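Local coordinates for Alr4995 protein (Nostoc sp., PDB 6LRF) that probably hydrolyses arginine to ornithine and converts ornithine to proline, as a bifunctional arginine dihydrolase and ornithine cyclodeaminase, at residues 31-44 and 248-260. Residues are numbered along the deposited sequence; the frame is centred on the assembly and turned at random.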
ATOM      1  N   LYS B  31       6.579  35.400 -31.200  1.00 63.81           N
ATOM      2  CA  LYS B  31       5.924  36.196 -30.161  1.00 60.46           C
ATOM      3  C   LYS B  31       6.889  37.243 -29.600  1.00 60.76           C
ATOM      4  O   LYS B  31       6.814  37.615 -28.425  1.00 58.84           O
ATOM      5  CB  LYS B  31       5.407  35.292 -29.034  1.00 59.69           C
ATOM      6  CG  LYS B  31       3.933  34.907 -29.151  1.00 61.46           C
ATOM      7  CD  LYS B  31       3.528  33.919 -28.071  1.00 56.09           C
ATOM      8  CE  LYS B  31       2.726  34.605 -26.971  1.00 58.55           C
ATOM      9  NZ  LYS B  31       2.770  33.854 -25.678  1.00 58.29           N
ATOM     10  N   SER B  32       7.793  37.714 -30.451  1.00 62.53           N
ATOM     11  CA  SER B  32       8.832  38.646 -30.027  1.00 64.83           C
ATOM     12  C   SER B  32       8.580  40.079 -30.502  1.00 63.22           C
ATOM     13  O   SER B  32       8.531  40.342 -31.705  1.00 65.82           O
ATOM     14  CB  SER B  32      10.199  38.177 -30.534  1.00 65.51           C
ATOM     15  OG  SER B  32      11.217  39.082 -30.142  1.00 62.95           O
ATOM     16  N   SER B  33       8.427  40.999 -29.551  1.00 59.54           N
ATOM     17  CA  SER B  33       8.315  42.419 -29.865  1.00 60.34           C
ATOM     18  C   SER B  33       9.687  42.972 -30.229  1.00 60.41           C
ATOM     19  O   SER B  33      10.494  43.277 -29.344  1.00 54.80           O
ATOM     20  CB  SER B  33       7.728  43.201 -28.685  1.00 57.80           C
ATOM     21  OG  SER B  33       7.873  44.601 -28.886  1.00 55.54           O
ATOM     22  N   ARG B  34       9.952  43.100 -31.526  1.00 54.63           N
ATOM     23  CA  ARG B  34      11.261  43.549 -31.974  1.00 53.58           C
ATOM     24  C   ARG B  34      11.598  44.944 -31.437  1.00 60.05           C
ATOM     25  O   ARG B  34      12.763  45.252 -31.172  1.00 56.87           O
ATOM     26  CB  ARG B  34      11.348  43.533 -33.502  1.00 51.65           C
ATOM     27  CG  ARG B  34      12.757  43.798 -34.002  1.00 53.64           C
ATOM     28  CD  ARG B  34      12.863  43.661 -35.498  1.00 58.69           C
ATOM     29  NE  ARG B  34      12.887  42.265 -35.915  1.00 65.19           N
ATOM     30  CZ  ARG B  34      13.093  41.873 -37.170  1.00 67.29           C
ATOM     31  NH1 ARG B  34      13.101  40.580 -37.479  1.00 65.07           N
ATOM     32  NH2 ARG B  34      13.289  42.781 -38.117  1.00 64.74           N
ATOM     33  N   ASP B  35      10.583  45.779 -31.240  1.00 56.08           N
ATOM     34  CA  ASP B  35      10.834  47.142 -30.789  1.00 57.72           C
ATOM     35  C   ASP B  35      11.106  47.223 -29.279  1.00 55.55           C
ATOM     36  O   ASP B  35      11.773  48.148 -28.808  1.00 55.83           O
ATOM     37  CB  ASP B  35       9.667  48.046 -31.197  1.00 60.37           C
ATOM     38  CG  ASP B  35       9.549  48.182 -32.713  1.00 63.27           C
ATOM     39  OD1 ASP B  35      10.547  48.577 -33.353  1.00 62.92           O
ATOM     40  OD2 ASP B  35       8.469  47.894 -33.269  1.00 66.76           O
ATOM     41  N   ARG B  36      10.615  46.251 -28.520  1.00 54.72           N
ATOM     42  CA  ARG B  36      10.969  46.181 -27.103  1.00 60.32           C
ATOM     43  C   ARG B  36      12.350  45.526 -26.941  1.00 54.25           C
ATOM     44  O   ARG B  36      13.097  45.837 -26.004  1.00 47.66           O
ATOM     45  CB  ARG B  36       9.909  45.413 -26.305  1.00 58.69           C
ATOM     46  CG  ARG B  36      10.006  45.628 -24.800  1.00 57.93           C
ATOM     47  CD  ARG B  36       9.040  44.735 -24.025  1.00 63.88           C
ATOM     48  NE  ARG B  36       7.642  45.118 -24.221  1.00 66.95           N
ATOM     49  CZ  ARG B  36       6.740  44.380 -24.866  1.00 66.75           C
ATOM     50  NH1 ARG B  36       7.081  43.204 -25.380  1.00 67.10           N
ATOM     51  NH2 ARG B  36       5.491  44.813 -24.988  1.00 65.06           N
ATOM     52  N   ALA B  37      12.676  44.623 -27.863  1.00 51.85           N
ATOM     53  CA  ALA B  37      13.985  43.976 -27.895  1.00 52.14           C
ATOM     54  C   ALA B  37      15.074  44.997 -28.210  1.00 50.52           C
ATOM     55  O   ALA B  37      16.118  45.034 -27.545  1.00 47.97           O
ATOM     56  CB  ALA B  37      13.999  42.844 -28.921  1.00 48.14           C
ATOM     57  N   VAL B  38      14.817  45.824 -29.224  1.00 52.79           N
ATOM     58  CA  VAL B  38      15.707  46.928 -29.573  1.00 47.59           C
ATOM     59  C   VAL B  38      15.897  47.850 -28.380  1.00 48.69           C
ATOM     60  O   VAL B  38      17.013  48.238 -28.045  1.00 52.37           O
ATOM     61  CB  VAL B  38      15.165  47.742 -30.764  1.00 51.46           C
ATOM     62  CG1 VAL B  38      15.990  49.007 -30.970  1.00 43.93           C
ATOM     63  CG2 VAL B  38      15.157  46.894 -32.024  1.00 47.92           C
ATOM     64  N   GLU B  39      14.792  48.179 -27.728  1.00 47.69           N
ATOM     65  CA  GLU B  39      14.817  49.102 -26.609  1.00 49.15           C
ATOM     66  C   GLU B  39      15.614  48.557 -25.430  1.00 46.44           C
ATOM     67  O   GLU B  39      16.390  49.284 -24.811  1.00 47.62           O
ATOM     68  CB  GLU B  39      13.387  49.427 -26.175  1.00 56.53           C
ATOM     69  CG  GLU B  39      13.282  50.369 -24.992  1.00 64.17           C
ATOM     70  CD  GLU B  39      11.938  51.071 -24.938  1.00 77.57           C
ATOM     71  OE1 GLU B  39      10.914  50.426 -25.263  1.00 78.52           O
ATOM     72  OE2 GLU B  39      11.908  52.268 -24.577  1.00 81.75           O
ATOM     73  N   GLN B  40      15.413  47.279 -25.114  1.00 50.03           N
ATOM     74  CA  GLN B  40      16.114  46.647 -23.993  1.00 50.19           C
ATOM     75  C   GLN B  40      17.595  46.437 -24.320  1.00 43.04           C
ATOM     76  O   GLN B  40      18.464  46.672 -23.470  1.00 43.12           O
ATOM     77  CB  GLN B  40      15.463  45.312 -23.628  1.00 42.51           C
ATOM     78  CG  GLN B  40      14.087  45.415 -22.988  1.00 44.50           C
ATOM     79  CD  GLN B  40      13.453  44.043 -22.773  1.00 50.17           C
ATOM     80  OE1 GLN B  40      13.904  43.051 -23.338  1.00 48.61           O
ATOM     81  NE2 GLN B  40      12.405  43.986 -21.958  1.00 51.80           N
ATOM     82  N   TRP B  41      17.865  45.995 -25.549  1.00 39.61           N
ATOM     83  CA  TRP B  41      19.232  45.824 -26.030  1.00 43.92           C
ATOM     84  C   TRP B  41      20.012  47.127 -25.916  1.00 48.23           C
ATOM     85  O   TRP B  41      21.128  47.147 -25.387  1.00 46.11           O
ATOM     86  CB  TRP B  41      19.248  45.335 -27.482  1.00 42.53           C
ATOM     87  CG  TRP B  41      20.624  44.950 -27.959  1.00 43.77           C
ATOM     88  CD1 TRP B  41      21.197  43.713 -27.893  1.00 44.68           C
ATOM     89  CD2 TRP B  41      21.598  45.809 -28.563  1.00 45.32           C
ATOM     90  NE1 TRP B  41      22.466  43.746 -28.421  1.00 39.76           N
ATOM     91  CE2 TRP B  41      22.737  45.021 -28.843  1.00 42.15           C
ATOM     92  CE3 TRP B  41      21.623  47.171 -28.894  1.00 51.02           C
ATOM     93  CZ2 TRP B  41      23.887  45.546 -29.440  1.00 41.71           C
ATOM     94  CZ3 TRP B  41      22.771  47.694 -29.489  1.00 47.06           C
ATOM     95  CH2 TRP B  41      23.886  46.878 -29.754  1.00 44.44           C
ATOM     96  N   GLN B  42      19.412  48.217 -26.402  1.00 49.28           N
ATOM     97  CA  GLN B  42      20.046  49.532 -26.352  1.00 45.91           C
ATOM     98  C   GLN B  42      20.382  49.912 -24.915  1.00 44.19           C
ATOM     99  O   GLN B  42      21.439  50.475 -24.648  1.00 47.17           O
ATOM    100  CB  GLN B  42      19.145  50.597 -26.992  1.00 47.32           C
ATOM    101  CG  GLN B  42      19.098  50.524 -28.513  1.00 47.50           C
ATOM    102  CD  GLN B  42      20.376  51.028 -29.164  1.00 47.60           C
ATOM    103  OE1 GLN B  42      21.113  51.828 -28.578  1.00 48.89           O
ATOM    104  NE2 GLN B  42      20.642  50.567 -30.388  1.00 43.40           N
ATOM    105  N   GLY B  43      19.487  49.584 -23.993  1.00 42.50           N
ATOM    106  CA  GLY B  43      19.736  49.849 -22.588  1.00 49.93           C
ATOM    107  C   GLY B  43      21.019  49.203 -22.099  1.00 45.81           C
ATOM    108  O   GLY B  43      21.834  49.843 -21.426  1.00 47.43           O
ATOM    109  N   LEU B  44      21.195  47.927 -22.442  1.00 48.82           N
ATOM    110  CA  LEU B  44      22.422  47.192 -22.116  1.00 47.26           C
ATOM    111  C   LEU B  44      23.635  47.815 -22.809  1.00 44.85           C
ATOM    112  O   LEU B  44      24.663  48.119 -22.181  1.00 44.93           O
ATOM    113  CB  LEU B  44      22.282  45.724 -22.523  1.00 42.63           C
ATOM    114  CG  LEU B  44      23.527  44.870 -22.310  1.00 40.64           C
ATOM    115  CD1 LEU B  44      23.963  44.940 -20.852  1.00 36.66           C
ATOM    116  CD2 LEU B  44      23.238  43.439 -22.732  1.00 40.71           C
ATOM    117  N   LEU B 248      24.019  47.057 -11.263  1.00 52.72           N
ATOM    118  CA  LEU B 248      23.203  47.737 -12.267  1.00 50.42           C
ATOM    119  C   LEU B 248      22.201  46.762 -12.876  1.00 51.47           C
ATOM    120  O   LEU B 248      22.581  45.705 -13.381  1.00 53.33           O
ATOM    121  CB  LEU B 248      24.082  48.329 -13.375  1.00 51.58           C
ATOM    122  CG  LEU B 248      24.729  49.711 -13.238  1.00 56.30           C
ATOM    123  CD1 LEU B 248      25.295  49.951 -11.857  1.00 53.47           C
ATOM    124  CD2 LEU B 248      25.818  49.881 -14.278  1.00 46.86           C
ATOM    125  N   GLU B 249      20.922  47.103 -12.828  1.00 51.36           N
ATOM    126  CA  GLU B 249      19.913  46.287 -13.491  1.00 53.34           C
ATOM    127  C   GLU B 249      19.509  46.941 -14.806  1.00 53.46           C
ATOM    128  O   GLU B 249      19.812  48.108 -15.046  1.00 56.68           O
ATOM    129  CB  GLU B 249      18.693  46.083 -12.588  1.00 53.70           C
ATOM    130  CG  GLU B 249      19.006  45.346 -11.293  1.00 58.29           C
ATOM    131  CD  GLU B 249      17.852  45.370 -10.298  1.00 62.11           C
ATOM    132  OE1 GLU B 249      17.511  46.467  -9.804  1.00 62.86           O
ATOM    133  OE2 GLU B 249      17.290  44.291 -10.004  1.00 60.46           O
ATOM    134  N   THR B 250      18.851  46.167 -15.663  1.00 57.37           N
ATOM    135  CA  THR B 250      18.269  46.659 -16.912  1.00 57.12           C
ATOM    136  C   THR B 250      17.393  45.545 -17.471  1.00 55.04           C
ATOM    137  O   THR B 250      17.850  44.409 -17.630  1.00 53.86           O
ATOM    138  CB  THR B 250      19.345  47.103 -17.968  1.00 57.60           C
ATOM    139  OG1 THR B 250      18.708  47.406 -19.220  1.00 55.08           O
ATOM    140  CG2 THR B 250      20.415  46.020 -18.186  1.00 49.24           C
ATOM    141  N   PRO B 251      16.120  45.857 -17.749  1.00 54.09           N
ATOM    142  CA  PRO B 251      15.199  44.820 -18.218  1.00 50.74           C
ATOM    143  C   PRO B 251      15.667  44.207 -19.534  1.00 46.15           C
ATOM    144  O   PRO B 251      16.047  44.948 -20.449  1.00 44.86           O
ATOM    145  CB  PRO B 251      13.874  45.575 -18.396  1.00 49.23           C
ATOM    146  CG  PRO B 251      14.266  46.985 -18.607  1.00 47.04           C
ATOM    147  CD  PRO B 251      15.504  47.194 -17.768  1.00 52.69           C
ATOM    148  N   LEU B 252      15.656  42.873 -19.600  1.00 44.66           N
ATOM    149  CA  LEU B 252      16.054  42.123 -20.792  1.00 47.01           C
ATOM    150  C   LEU B 252      15.088  40.971 -21.018  1.00 44.03           C
ATOM    151  O   LEU B 252      15.466  39.926 -21.550  1.00 38.16           O
ATOM    152  CB  LEU B 252      17.484  41.584 -20.656  1.00 41.32           C
ATOM    153  CG  LEU B 252      18.633  42.593 -20.640  1.00 42.30           C
ATOM    154  CD1 LEU B 252      19.865  41.985 -19.987  1.00 43.06           C
ATOM    155  CD2 LEU B 252      18.956  43.070 -22.053  1.00 41.45           C
ATOM    156  N   THR B 253      13.837  41.171 -20.611  1.00 44.32           N
ATOM    157  CA  THR B 253      12.822  40.114 -20.654  1.00 43.12           C
ATOM    158  C   THR B 253      12.557  39.583 -22.063  1.00 43.06           C
ATOM    159  O   THR B 253      12.187  38.423 -22.232  1.00 41.93           O
ATOM    160  CB  THR B 253      11.477  40.599 -20.050  1.00 47.84           C
ATOM    161  OG1 THR B 253      10.978  41.719 -20.800  1.00 48.61           O
ATOM    162  CG2 THR B 253      11.654  40.999 -18.577  1.00 41.25           C
ATOM    163  N   GLU B 254      12.754  40.425 -23.073  1.00 43.51           N
ATOM    164  CA  GLU B 254      12.521  40.008 -24.456  1.00 45.83           C
ATOM    165  C   GLU B 254      13.566  38.996 -24.926  1.00 45.32           C
ATOM    166  O   GLU B 254      13.348  38.257 -25.888  1.00 45.86           O
ATOM    167  CB  GLU B 254      12.517  41.224 -25.387  1.00 46.74           C
ATOM    168  CG  GLU B 254      11.601  41.082 -26.586  1.00 54.64           C
ATOM    169  CD  GLU B 254      10.146  40.855 -26.188  1.00 60.87           C
ATOM    170  OE1 GLU B 254       9.736  41.307 -25.091  1.00 56.24           O
ATOM    171  OE2 GLU B 254       9.411  40.219 -26.977  1.00 65.00           O
ATOM    172  N   PHE B 255      14.711  38.960 -24.253  1.00 42.69           N
ATOM    173  CA  PHE B 255      15.738  38.009 -24.648  1.00 45.30           C
ATOM    174  C   PHE B 255      15.671  36.783 -23.758  1.00 41.34           C
ATOM    175  O   PHE B 255      16.134  35.707 -24.148  1.00 42.04           O
ATOM    176  CB  PHE B 255      17.125  38.656 -24.619  1.00 39.05           C
ATOM    177  CG  PHE B 255      17.302  39.707 -25.669  1.00 41.09           C
ATOM    178  CD1 PHE B 255      17.577  39.351 -26.983  1.00 38.15           C
ATOM    179  CD2 PHE B 255      17.149  41.054 -25.356  1.00 42.24           C
ATOM    180  CE1 PHE B 255      17.724  40.326 -27.970  1.00 37.31           C
ATOM    181  CE2 PHE B 255      17.290  42.028 -26.338  1.00 44.34           C
ATOM    182  CZ  PHE B 255      17.579  41.660 -27.646  1.00 39.92           C
ATOM    183  N   LEU B 256      15.059  36.935 -22.581  1.00 39.36           N
ATOM    184  CA  LEU B 256      14.796  35.777 -21.725  1.00 43.45           C
ATOM    185  C   LEU B 256      13.863  34.809 -22.444  1.00 42.70           C
ATOM    186  O   LEU B 256      13.809  33.636 -22.100  1.00 45.33           O
ATOM    187  CB  LEU B 256      14.193  36.193 -20.379  1.00 44.36           C
ATOM    188  CG  LEU B 256      15.103  36.123 -19.146  1.00 47.28           C
ATOM    189  CD1 LEU B 256      16.059  37.302 -19.106  1.00 45.10           C
ATOM    190  CD2 LEU B 256      14.303  36.026 -17.839  1.00 43.73           C
ATOM    191  N   LYS B 257      13.145  35.309 -23.454  1.00 44.21           N
ATOM    192  CA  LYS B 257      12.253  34.486 -24.281  1.00 45.09           C
ATOM    193  C   LYS B 257      12.997  33.509 -25.184  1.00 49.19           C
ATOM    194  O   LYS B 257      12.443  32.469 -25.561  1.00 46.86           O
ATOM    195  CB  LYS B 257      11.356  35.368 -25.151  1.00 48.85           C
ATOM    196  CG  LYS B 257      10.392  36.256 -24.383  1.00 48.89           C
ATOM    197  CD  LYS B 257       9.522  37.036 -25.356  1.00 54.82           C
ATOM    198  CE  LYS B 257       8.494  37.891 -24.637  1.00 60.54           C
ATOM    199  NZ  LYS B 257       7.502  38.460 -25.596  1.00 64.39           N
ATOM    200  N   ALA B 258      14.235  33.846 -25.550  1.00 47.26           N
ATOM    201  CA  ALA B 258      15.062  32.942 -26.350  1.00 44.65           C
ATOM    202  C   ALA B 258      16.058  32.187 -25.472  1.00 40.40           C
ATOM    203  O   ALA B 258      16.847  31.387 -25.966  1.00 37.44           O
ATOM    204  CB  ALA B 258      15.791  33.705 -27.437  1.00 45.71           C
ATOM    205  N   GLY B 259      16.024  32.463 -24.174  1.00 41.47           N
ATOM    206  CA  GLY B 259      16.854  31.753 -23.219  1.00 37.94           C
ATOM    207  C   GLY B 259      18.203  32.396 -22.942  1.00 40.94           C
ATOM    208  O   GLY B 259      19.148  31.702 -22.542  1.00 35.37           O
ATOM    209  N   GLY B 260      18.299  33.711 -23.142  1.00 37.01           N
ATOM    210  CA  GLY B 260      19.522  34.442 -22.839  1.00 31.76           C
ATOM    211  C   GLY B 260      19.290  35.792 -22.184  1.00 34.99           C
ATOM    212  O   GLY B 260      18.195  36.336 -22.247  1.00 37.05           O
TER
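In the guanidine-modifying (GME) domain of this enzyme, the N-terminal end of helix 34-49 is held by Glu254, on the weakly bonded helical turn at about 253-256. Ser33, the N-cap residue, gives its backbone N to Glu254 OE2 at 2.9 Å, from above the carboxylate plane, while its own OG accepts from Arg36 N. Lys257 NZ reaches the same OE2 from the opposite face, also at 2.9 Å, and bonds Lys31 O at 3.0 Å, approaching nearly in line with that carbonyl. Glu254 OE1 takes a salt bridge from Arg36 NH1 at 3.3 Å, the carboxylate lying at the guanidinium edge with the planes 45° apart, which completes an Arg36-Glu254-Lys257 salt-bridge network. A bend at chi2 (59°) swings the glutamate carboxylate toward Ser33 N and Arg36; its CG packs on Ala37 CB. With an alanine here, Arg36 and Lys257 would probably lose their shared counter-charge and Ser33 N its acceptor. One turn along the helix, the Gln40 amide clasps Thr253 and Glu254: OE1 accepts from Glu254 N on an in-plane lone pair (2.9 Å), and NE2 donates to Thr253 OG1 at 2.9 Å. The Phe255 ring turns its edge to Ala37 O, CE2 at 3.4 Å, and packs against Trp41 CB, with Tyr15 against its ring. Further on, Leu252 CD2 meets Leu44 CB at 4.3 Å; Leu44 also touches Met9 of strand 6-9 and Ile228 of strand 226-229.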